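Local coordinates for protein B- and T-lymphocyte attenuator (Mus musculus, PDB 1XAU) that acts as an inhibitory lymphocyte receptor that dampens antigen receptor signalling and binds TNFRSF14 (HVEM), here as its extracellular immunoglobulin domain, at residues F32-P37 against L81-I86; V47-H52 against P77-H82; T55-L60 against S93-T98. One frame throughout, in Å; residues are numbered along the deposited sequence.

Interaction 1 of 3, residues F32-P37 against L81-I86; sequences FKIECP and LHFKPI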
loop_
_atom_site.group_PDB
_atom_site.type_symbol
_atom_site.label_atom_id
_atom_site.label_comp_id
_atom_site.label_asym_id
_atom_site.label_seq_id
_atom_site.Cartn_x
_atom_site.Cartn_y
_atom_site.Cartn_z
ATOM N N PHE A 32 8.001 -2.874 -9.720
ATOM C CA PHE A 32 7.449 -1.550 -9.329
ATOM C C PHE A 32 6.980 -1.656 -7.889
ATOM O O PHE A 32 6.654 -2.753 -7.424
ATOM C CB PHE A 32 6.228 -1.240 -10.201
ATOM C CG PHE A 32 5.585 0.154 -9.944
ATOM C CD1 PHE A 32 6.147 1.291 -10.534
ATOM C CD2 PHE A 32 4.429 0.283 -9.190
ATOM C CE1 PHE A 32 5.535 2.588 -10.361
ATOM C CE2 PHE A 32 3.814 1.597 -9.017
ATOM C CZ PHE A 32 4.388 2.704 -9.601
ATOM N N LYS A 33 6.973 -0.556 -7.143
ATOM C CA LYS A 33 6.469 -0.652 -5.803
ATOM C C LYS A 33 5.643 0.567 -5.390
ATOM O O LYS A 33 5.794 1.657 -6.005
ATOM C CB LYS A 33 7.613 -0.764 -4.791
ATOM C CG LYS A 33 8.643 0.418 -4.790
ATOM C CD LYS A 33 9.755 0.212 -3.718
ATOM C CE LYS A 33 10.827 1.349 -3.946
ATOM N NZ LYS A 33 11.926 1.570 -2.889
ATOM N N ILE A 34 4.718 0.372 -4.436
ATOM C CA ILE A 34 4.035 1.519 -3.853
ATOM C C ILE A 34 4.271 1.451 -2.356
ATOM O O ILE A 34 4.567 0.401 -1.779
ATOM C CB ILE A 34 2.565 1.592 -4.183
ATOM C CG1 ILE A 34 1.878 0.345 -3.767
ATOM C CG2 ILE A 34 2.430 1.879 -5.716
ATOM C CD1 ILE A 34 0.340 0.379 -4.173
ATOM N N GLU A 35 4.189 2.609 -1.734
ATOM C CA GLU A 35 4.595 2.703 -0.347
ATOM C C GLU A 35 3.534 3.287 0.535
ATOM O O GLU A 35 2.868 4.240 0.146
ATOM C CB GLU A 35 5.775 3.667 -0.294
ATOM C CG GLU A 35 6.996 3.181 -1.086
ATOM C CD GLU A 35 8.190 4.082 -0.910
ATOM O OE1 GLU A 35 8.095 5.232 -0.355
ATOM O OE2 GLU A 35 9.254 3.621 -1.320
ATOM N N CYS A 36 3.536 2.820 1.777
ATOM C CA CYS A 36 2.583 3.340 2.781
ATOM C C CYS A 36 3.385 3.756 4.006
ATOM O O CYS A 36 3.747 2.900 4.801
ATOM C CB CYS A 36 1.603 2.216 3.080
ATOM S SG CYS A 36 0.527 2.310 4.547
ATOM N N PRO A 37 3.741 5.034 4.137
ATOM C CA PRO A 37 4.513 5.479 5.327
ATOM C C PRO A 37 3.627 5.226 6.583
ATOM O O PRO A 37 2.414 5.476 6.554
ATOM C CB PRO A 37 4.693 6.963 5.077
ATOM C CG PRO A 37 4.704 7.103 3.652
ATOM C CD PRO A 37 3.555 6.177 3.208
ATOM N N LEU A 81 4.450 -2.441 -1.023
ATOM C CA LEU A 81 3.838 -3.473 -1.869
ATOM C C LEU A 81 4.735 -3.546 -3.098
ATOM O O LEU A 81 4.892 -2.554 -3.844
ATOM C CB LEU A 81 2.388 -3.078 -2.214
ATOM C CG LEU A 81 1.737 -4.086 -3.176
ATOM C CD1 LEU A 81 1.515 -5.436 -2.393
ATOM C CD2 LEU A 81 0.398 -3.505 -3.688
ATOM N N HIS A 82 5.263 -4.735 -3.391
ATOM C CA HIS A 82 6.199 -4.915 -4.529
ATOM C C HIS A 82 5.565 -5.756 -5.623
ATOM O O HIS A 82 5.111 -6.877 -5.350
ATOM C CB HIS A 82 7.400 -5.704 -4.079
ATOM C CG HIS A 82 8.156 -5.071 -2.961
ATOM N ND1 HIS A 82 9.241 -4.261 -3.172
ATOM C CD2 HIS A 82 8.030 -5.202 -1.620
ATOM C CE1 HIS A 82 9.757 -3.913 -1.997
ATOM N NE2 HIS A 82 9.048 -4.471 -1.041
ATOM N N PHE A 83 5.530 -5.250 -6.835
ATOM C CA PHE A 83 4.993 -5.990 -7.964
ATOM C C PHE A 83 6.233 -6.508 -8.737
ATOM O O PHE A 83 7.079 -5.697 -9.214
ATOM C CB PHE A 83 4.233 -5.046 -8.910
ATOM C CG PHE A 83 3.045 -4.367 -8.280
ATOM C CD1 PHE A 83 1.767 -4.865 -8.546
ATOM C CD2 PHE A 83 3.196 -3.263 -7.453
ATOM C CE1 PHE A 83 0.622 -4.235 -7.975
ATOM C CE2 PHE A 83 2.051 -2.625 -6.852
ATOM C CZ PHE A 83 0.759 -3.144 -7.143
ATOM N N LYS A 84 6.314 -7.823 -8.920
ATOM C CA LYS A 84 7.473 -8.468 -9.527
ATOM C C LYS A 84 7.030 -9.485 -10.565
ATOM O O LYS A 84 6.967 -10.696 -10.270
ATOM C CB LYS A 84 8.253 -9.204 -8.419
ATOM C CG LYS A 84 9.591 -9.845 -8.885
ATOM C CD LYS A 84 10.426 -10.392 -7.709
ATOM C CE LYS A 84 11.614 -11.298 -8.256
ATOM N NZ LYS A 84 12.863 -11.311 -7.325
ATOM N N PRO A 85 6.694 -9.017 -11.763
ATOM C CA PRO A 85 6.710 -7.606 -12.176
ATOM C C PRO A 85 5.280 -7.124 -12.140
ATOM O O PRO A 85 4.378 -7.915 -11.863
ATOM C CB PRO A 85 7.159 -7.689 -13.640
ATOM C CG PRO A 85 6.464 -8.918 -14.125
ATOM C CD PRO A 85 6.525 -9.915 -12.923
ATOM N N ILE A 86 5.062 -5.864 -12.502
ATOM C CA ILE A 86 3.739 -5.320 -12.591
ATOM C C ILE A 86 3.079 -5.661 -13.946
ATOM O O ILE A 86 3.786 -5.886 -14.965
ATOM C CB ILE A 86 3.744 -3.804 -12.354
ATOM C CG1 ILE A 86 2.276 -3.388 -12.156
ATOM C CG2 ILE A 86 4.382 -3.061 -13.553
ATOM C CD1 ILE A 86 2.250 -2.071 -11.436
#

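Interaction 2 of 3, residues V47-H52 against P77-H82; sequences VTWCKH and PVFVLH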
loop_
_atom_site.group_PDB
_atom_site.type_symbol
_atom_site.label_atom_id
_atom_site.label_comp_id
_atom_site.label_asym_id
_atom_site.label_seq_id
_atom_site.Cartn_x
_atom_site.Cartn_y
_atom_site.Cartn_z
ATOM N N VAL A 47 -0.176 -4.118 9.036
ATOM C CA VAL A 47 -0.849 -3.330 8.026
ATOM C C VAL A 47 -1.133 -4.190 6.811
ATOM O O VAL A 47 -0.304 -5.050 6.505
ATOM C CB VAL A 47 0.076 -2.232 7.576
ATOM C CG1 VAL A 47 -0.617 -1.351 6.461
ATOM C CG2 VAL A 47 0.431 -1.331 8.812
ATOM N N THR A 48 -2.250 -3.955 6.147
ATOM C CA THR A 48 -2.547 -4.753 4.956
ATOM C C THR A 48 -2.884 -3.869 3.765
ATOM O O THR A 48 -3.250 -2.742 3.945
ATOM C CB THR A 48 -3.680 -5.756 5.218
ATOM O OG1 THR A 48 -4.862 -5.080 5.526
ATOM C CG2 THR A 48 -3.393 -6.580 6.495
ATOM N N TRP A 49 -2.757 -4.385 2.553
ATOM C CA TRP A 49 -3.058 -3.553 1.386
ATOM C C TRP A 49 -4.446 -3.940 0.914
ATOM O O TRP A 49 -4.858 -5.120 1.028
ATOM C CB TRP A 49 -2.065 -3.851 0.255
ATOM C CG TRP A 49 -0.731 -3.180 0.509
ATOM C CD1 TRP A 49 0.406 -3.717 1.122
ATOM C CD2 TRP A 49 -0.426 -1.839 0.212
ATOM N NE1 TRP A 49 1.402 -2.758 1.181
ATOM C CE2 TRP A 49 0.922 -1.595 0.631
ATOM C CE3 TRP A 49 -1.165 -0.792 -0.376
ATOM C CZ2 TRP A 49 1.540 -0.356 0.455
ATOM C CZ3 TRP A 49 -0.562 0.433 -0.551
ATOM C CH2 TRP A 49 0.817 0.648 -0.139
ATOM N N CYS A 50 -5.113 -2.964 0.319
ATOM C CA CYS A 50 -6.442 -3.154 -0.228
ATOM C C CYS A 50 -6.440 -2.596 -1.648
ATOM O O CYS A 50 -5.662 -1.701 -1.958
ATOM C CB CYS A 50 -7.512 -2.345 0.514
ATOM S SG CYS A 50 -7.622 -2.675 2.284
ATOM N N LYS A 51 -7.323 -3.120 -2.504
ATOM C CA LYS A 51 -7.403 -2.606 -3.859
ATOM C C LYS A 51 -8.904 -2.418 -4.139
ATOM O O LYS A 51 -9.701 -3.285 -3.779
ATOM C CB LYS A 51 -6.829 -3.584 -4.870
ATOM C CG LYS A 51 -6.910 -3.050 -6.325
ATOM C CD LYS A 51 -6.227 -4.029 -7.345
ATOM C CE LYS A 51 -6.316 -3.498 -8.773
ATOM N NZ LYS A 51 -5.742 -4.476 -9.757
ATOM N N HIS A 52 -9.273 -1.330 -4.763
ATOM C CA HIS A 52 -10.701 -1.071 -5.038
ATOM C C HIS A 52 -11.160 -1.912 -6.208
ATOM O O HIS A 52 -10.458 -1.906 -7.244
ATOM C CB HIS A 52 -10.876 0.379 -5.385
ATOM C CG HIS A 52 -12.280 0.886 -5.207
ATOM N ND1 HIS A 52 -13.151 1.083 -6.274
ATOM C CD2 HIS A 52 -12.966 1.225 -4.082
ATOM C CE1 HIS A 52 -14.316 1.513 -5.805
ATOM N NE2 HIS A 52 -14.238 1.604 -4.478
ATOM N N PRO A 77 9.004 4.646 9.122
ATOM C CA PRO A 77 8.995 3.287 8.545
ATOM C C PRO A 77 8.002 3.313 7.378
ATOM O O PRO A 77 7.064 4.109 7.380
ATOM C CB PRO A 77 8.492 2.413 9.696
ATOM C CG PRO A 77 8.790 3.231 10.944
ATOM C CD PRO A 77 8.481 4.635 10.503
ATOM N N VAL A 78 8.243 2.466 6.381
ATOM C CA VAL A 78 7.393 2.417 5.223
ATOM C C VAL A 78 6.991 0.968 4.947
ATOM O O VAL A 78 7.839 0.067 4.963
ATOM C CB VAL A 78 8.134 2.964 3.994
ATOM C CG1 VAL A 78 7.218 2.903 2.832
ATOM C CG2 VAL A 78 8.522 4.489 4.206
ATOM N N PHE A 79 5.700 0.740 4.798
ATOM C CA PHE A 79 5.204 -0.592 4.435
ATOM C C PHE A 79 5.081 -0.564 2.915
ATOM O O PHE A 79 4.502 0.348 2.368
ATOM C CB PHE A 79 3.834 -0.845 5.086
ATOM C CG PHE A 79 3.316 -2.166 4.846
ATOM C CD1 PHE A 79 4.090 -3.287 5.112
ATOM C CD2 PHE A 79 1.985 -2.318 4.386
ATOM C CE1 PHE A 79 3.554 -4.591 4.912
ATOM C CE2 PHE A 79 1.421 -3.611 4.182
ATOM C CZ PHE A 79 2.220 -4.743 4.434
ATOM N N VAL A 80 5.652 -1.541 2.238
ATOM C CA VAL A 80 5.729 -1.518 0.803
ATOM C C VAL A 80 5.062 -2.695 0.118
ATOM O O VAL A 80 5.133 -3.807 0.641
ATOM C CB VAL A 80 7.231 -1.581 0.504
ATOM C CG1 VAL A 80 7.506 -1.371 -0.947
ATOM C CG2 VAL A 80 7.921 -0.504 1.378
ATOM N N LEU A 81 4.450 -2.441 -1.023
ATOM C CA LEU A 81 3.838 -3.473 -1.869
ATOM C C LEU A 81 4.735 -3.546 -3.098
ATOM O O LEU A 81 4.892 -2.554 -3.844
ATOM C CB LEU A 81 2.388 -3.078 -2.214
ATOM C CG LEU A 81 1.737 -4.086 -3.176
ATOM C CD1 LEU A 81 1.515 -5.436 -2.393
ATOM C CD2 LEU A 81 0.398 -3.505 -3.688
ATOM N N HIS A 82 5.263 -4.735 -3.391
ATOM C CA HIS A 82 6.199 -4.915 -4.529
ATOM C C HIS A 82 5.565 -5.756 -5.623
ATOM O O HIS A 82 5.111 -6.877 -5.350
ATOM C CB HIS A 82 7.400 -5.704 -4.079
ATOM C CG HIS A 82 8.156 -5.071 -2.961
ATOM N ND1 HIS A 82 9.241 -4.261 -3.172
ATOM C CD2 HIS A 82 8.030 -5.202 -1.620
ATOM C CE1 HIS A 82 9.757 -3.913 -1.997
ATOM N NE2 HIS A 82 9.048 -4.471 -1.041
#

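Interaction 3 of 3, residues T55-L60 against S93-T98; sequences TIWVPL and SYSCST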
loop_
_atom_site.group_PDB
_atom_site.type_symbol
_atom_site.label_atom_id
_atom_site.label_comp_id
_atom_site.label_asym_id
_atom_site.label_seq_id
_atom_site.Cartn_x
_atom_site.Cartn_y
_atom_site.Cartn_z
ATOM N N THR A 55 -16.413 -1.191 -6.950
ATOM C CA THR A 55 -17.500 -0.718 -6.074
ATOM C C THR A 55 -17.039 -0.579 -4.619
ATOM O O THR A 55 -17.414 0.407 -3.939
ATOM C CB THR A 55 -18.707 -1.625 -6.159
ATOM O OG1 THR A 55 -18.270 -2.974 -5.935
ATOM C CG2 THR A 55 -19.367 -1.476 -7.602
ATOM N N ILE A 56 -16.175 -1.488 -4.162
ATOM C CA ILE A 56 -15.692 -1.417 -2.790
ATOM C C ILE A 56 -14.191 -1.720 -2.645
ATOM O O ILE A 56 -13.543 -2.180 -3.598
ATOM C CB ILE A 56 -16.366 -2.435 -1.902
ATOM C CG1 ILE A 56 -16.178 -3.820 -2.527
ATOM C CG2 ILE A 56 -17.906 -2.047 -1.707
ATOM C CD1 ILE A 56 -16.764 -4.934 -1.695
ATOM N N TRP A 57 -13.679 -1.490 -1.443
ATOM C CA TRP A 57 -12.276 -1.772 -1.190
ATOM C C TRP A 57 -12.191 -3.211 -0.701
ATOM O O TRP A 57 -12.985 -3.617 0.184
ATOM C CB TRP A 57 -11.736 -0.812 -0.108
ATOM C CG TRP A 57 -11.486 0.561 -0.616
ATOM C CD1 TRP A 57 -12.312 1.683 -0.481
ATOM C CD2 TRP A 57 -10.347 0.978 -1.356
ATOM N NE1 TRP A 57 -11.709 2.776 -1.114
ATOM C CE2 TRP A 57 -10.509 2.360 -1.650
ATOM C CE3 TRP A 57 -9.187 0.316 -1.814
ATOM C CZ2 TRP A 57 -9.539 3.099 -2.369
ATOM C CZ3 TRP A 57 -8.229 1.074 -2.528
ATOM C CH2 TRP A 57 -8.415 2.435 -2.785
ATOM N N VAL A 58 -11.297 -4.019 -1.279
ATOM C CA VAL A 58 -11.163 -5.404 -0.803
ATOM C C VAL A 58 -9.710 -5.704 -0.529
ATOM O O VAL A 58 -8.812 -5.102 -1.119
ATOM C CB VAL A 58 -11.702 -6.519 -1.816
ATOM C CG1 VAL A 58 -13.149 -6.225 -2.224
ATOM C CG2 VAL A 58 -10.910 -6.576 -2.980
ATOM N N PRO A 59 -9.450 -6.657 0.348
ATOM C CA PRO A 59 -8.084 -7.036 0.697
ATOM C C PRO A 59 -7.436 -7.549 -0.556
ATOM O O PRO A 59 -8.060 -8.300 -1.372
ATOM C CB PRO A 59 -8.261 -8.126 1.727
ATOM C CG PRO A 59 -9.604 -7.832 2.318
ATOM C CD PRO A 59 -10.439 -7.390 1.174
ATOM N N LEU A 60 -6.178 -7.156 -0.700
ATOM C CA LEU A 60 -5.375 -7.519 -1.847
ATOM C C LEU A 60 -4.751 -8.882 -1.640
ATOM O O LEU A 60 -4.130 -9.144 -0.609
ATOM C CB LEU A 60 -4.273 -6.471 -2.061
ATOM C CG LEU A 60 -3.345 -6.750 -3.231
ATOM C CD1 LEU A 60 -4.190 -6.674 -4.537
ATOM C CD2 LEU A 60 -2.205 -5.697 -3.327
ATOM N N SER A 93 -6.642 1.346 -7.961
ATOM C CA SER A 93 -6.457 2.218 -6.782
ATOM C C SER A 93 -6.149 1.351 -5.589
ATOM O O SER A 93 -6.813 0.318 -5.425
ATOM C CB SER A 93 -7.764 3.038 -6.482
ATOM O OG SER A 93 -7.998 3.975 -7.514
ATOM N N TYR A 94 -5.115 1.720 -4.811
ATOM C CA TYR A 94 -4.673 0.907 -3.679
ATOM C C TYR A 94 -4.686 1.746 -2.371
ATOM O O TYR A 94 -4.570 2.956 -2.410
ATOM C CB TYR A 94 -3.222 0.461 -3.959
ATOM C CG TYR A 94 -3.095 -0.479 -5.153
ATOM C CD1 TYR A 94 -3.062 -1.839 -4.941
ATOM C CD2 TYR A 94 -3.055 0.004 -6.465
ATOM C CE1 TYR A 94 -2.968 -2.730 -6.008
ATOM C CE2 TYR A 94 -2.989 -0.878 -7.571
ATOM C CZ TYR A 94 -2.943 -2.256 -7.303
ATOM O OH TYR A 94 -2.837 -3.252 -8.286
ATOM N N SER A 95 -4.815 1.107 -1.232
ATOM C CA SER A 95 -4.733 1.863 0.054
ATOM C C SER A 95 -4.220 0.853 1.057
ATOM O O SER A 95 -4.249 -0.367 0.783
ATOM C CB SER A 95 -6.138 2.391 0.512
ATOM O OG SER A 95 -7.052 1.309 0.722
ATOM N N CYS A 96 -3.786 1.313 2.235
ATOM C CA CYS A 96 -3.323 0.385 3.268
ATOM C C CYS A 96 -4.235 0.618 4.509
ATOM O O CYS A 96 -4.855 1.689 4.651
ATOM C CB CYS A 96 -1.772 0.593 3.553
ATOM S SG CYS A 96 -1.368 2.384 3.771
ATOM N N SER A 97 -4.385 -0.391 5.352
ATOM C CA SER A 97 -5.261 -0.207 6.526
ATOM C C SER A 97 -4.743 -1.087 7.630
ATOM O O SER A 97 -3.929 -1.999 7.416
ATOM C CB SER A 97 -6.733 -0.595 6.267
ATOM O OG SER A 97 -6.769 -1.868 5.668
ATOM N N THR A 98 -5.215 -0.816 8.839
ATOM C CA THR A 98 -4.777 -1.648 9.909
ATOM C C THR A 98 -5.879 -1.609 10.967
ATOM O O THR A 98 -6.579 -0.623 11.081
ATOM C CB THR A 98 -3.416 -1.160 10.503
ATOM O OG1 THR A 98 -3.028 -2.053 11.569
ATOM C CG2 THR A 98 -3.536 0.213 11.115
#

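Interaction 1 of 3, residues F32-P37 against L81-I86
F32, F83 and I86 cluster on the same side of the sheet as I34 and L81. This is the tight part of the contact. Beneath it the two backbones form an antiparallel ladder, their axes at 165°. F32 pairs with F83 and I34 with L81, each as a hydrogen-bonded pair with two N-H...O bonds. Between these pairs a CA-H...O contact joins K33 CA to L81 O at 3.2 Å. The bond from F83 N to F32 O is 2.8 Å long and nearly straight, at 173°. The same F32 O also lies in the plane of the F83 ring, at its edge, 3.5 Å from F83 CD2.

The two phenylalanines stand side by side. F83 CD2 meets the edge of the F32 ring, 4.1 Å from F32 CD2. F32 has CG anti to the backbone N (chi1 -177°), which brings its CD2 to 3.9 Å from I86 CD1. That methyl also sits above one face of the F83 ring, toward the rim, and so serves both rings. Further along, I34 and L81 run alongside each other, with I34 CG1 3.8 Å from L81 CB and the I34 CD1 methyl near L81 CD2.

The other side of the sheet is looser. K33 and H82 form a non-hydrogen-bonded pair, and K33 CB comes only to 4.2 Å from H82 ND1. The extended lysine chain then leads away into an exposed position. H82 turns to strand 66-71, where its NE2 bonds S69 and its ring stacks on Y67.

These are the B and E strands of the immunoglobulin sandwich. Strand 15-16 flanks 32-39, and strand 66-71 flanks 78-83. I34 and L81 face W49 of the opposite sheet, while F32 and I34 reach strand 103-114.

Interaction 2 of 3, residues V47-H52 against P77-H82
F79 is the first residue of 77-82 to meet the other segment, and it packs against V47 and W49. Its CG is anti to the backbone N (chi1 -176°), and the side chain runs alongside both of theirs, pointing the opposite way. V47 CB lies off-centre over the F79 ring, and V47 CG1 is 3.5 Å from F79 CD2. The backbone V47 O comes obliquely to the same ring, 3.2 Å from F79 CE2. The F79 ring and the five-membered ring of W49 are near parallel, at 17°. They make an offset pair with little overlap, their centroids 4.7 Å apart. Packing is close here: W49 NE1 is 3.1 Å from F79 CE2.

V80 points its side chain away, but its backbone C passes W49 NE1 at 3.8 Å. L81 turns inward again. Its CB sits over a face of the indole, 3.6 Å from the centroid of the five-membered ring, as a CH-pi contact.

W49 is the core tryptophan expected on strand C of an immunoglobulin domain. It bridges the two sheets; the axes of 47-52 and 78-82 cross at -44°. Strand 92-100 lies beside 47-52 in one sheet. Strands 32-39 and 66-71 flank 78-83 in the other, and I34, C36 and T68 also touch W49.

Interaction 3 of 3, residues T55-L60 against S93-T98
This is a contact made mainly by side chains of strand 57-59 and the residue after it, L60, with strand 92-100 of the same sheet. Strand 47-52 runs between them, so W57 and L60 must reach past it to meet 93-98. The axes of 57-59 and 93-98 stay 8.6 Å apart and cross at -64°. No backbone pairing joins the two segments.

W57 carries most of the contact, through the six-membered part of its indole. S95 CB lies over one face, 4.2 Å from the centroid of the six-membered ring, a CH-pi contact. S95 OG, between the backbone N and the carbonyl carbon (chi1 61°), stands 3.4 Å above the ring plane, toward the rim, near W57 CE3 and CZ3. The far end of the indole runs along the backbone. W57 CZ3 is 3.3 Å from S93 O, which approaches obliquely, and Y94 N lies at the ring edge, in plane. S93 CB touches W57 CH2 at 3.8 Å. Position 57 is changed in this structure. The disulfide that the protein forms between positions 50 and 57 is therefore absent, and the tryptophan's packing belongs to this construct.

L60 makes a second, smaller contact on the inner side of the sheet. L60 CD2 meets the edge of the Y94 ring, 4.1 Å from Y94 CE1. Y94 OH bonds the backbone O of D90, the pattern of the tyrosine corner in immunoglobulin domains.

The strands correspond to C' and F, with C between them. Backbone bonds of 47-52 to V58 and L60 on one side, and to S93 and S95 on the other, hold the arrangement. W57 meets H52 edge-to-face and touches S109 of strand 103-114, while L60 and Y94 both pack on L81 of the opposite sheet.

From the N terminus, strand 32-39 comes first, and interaction 1 closes the longest loop when 81-86 returns beside it. Interaction 2 nests inside that loop, ending on the same strand 78-83 and sharing L81 and H82. Interaction 3 starts within both loops, at 55-60, and ends beyond them at 93-98, so it crosses the other two. Interaction 1 builds one sheet, interaction 3 spans strands of the other, and interaction 2 joins the sheets through the core. The C36-C96 disulfide ties interaction 1 to interaction 3. Strand 47-52 of interaction 2 lies between the two segments of interaction 3 and links them.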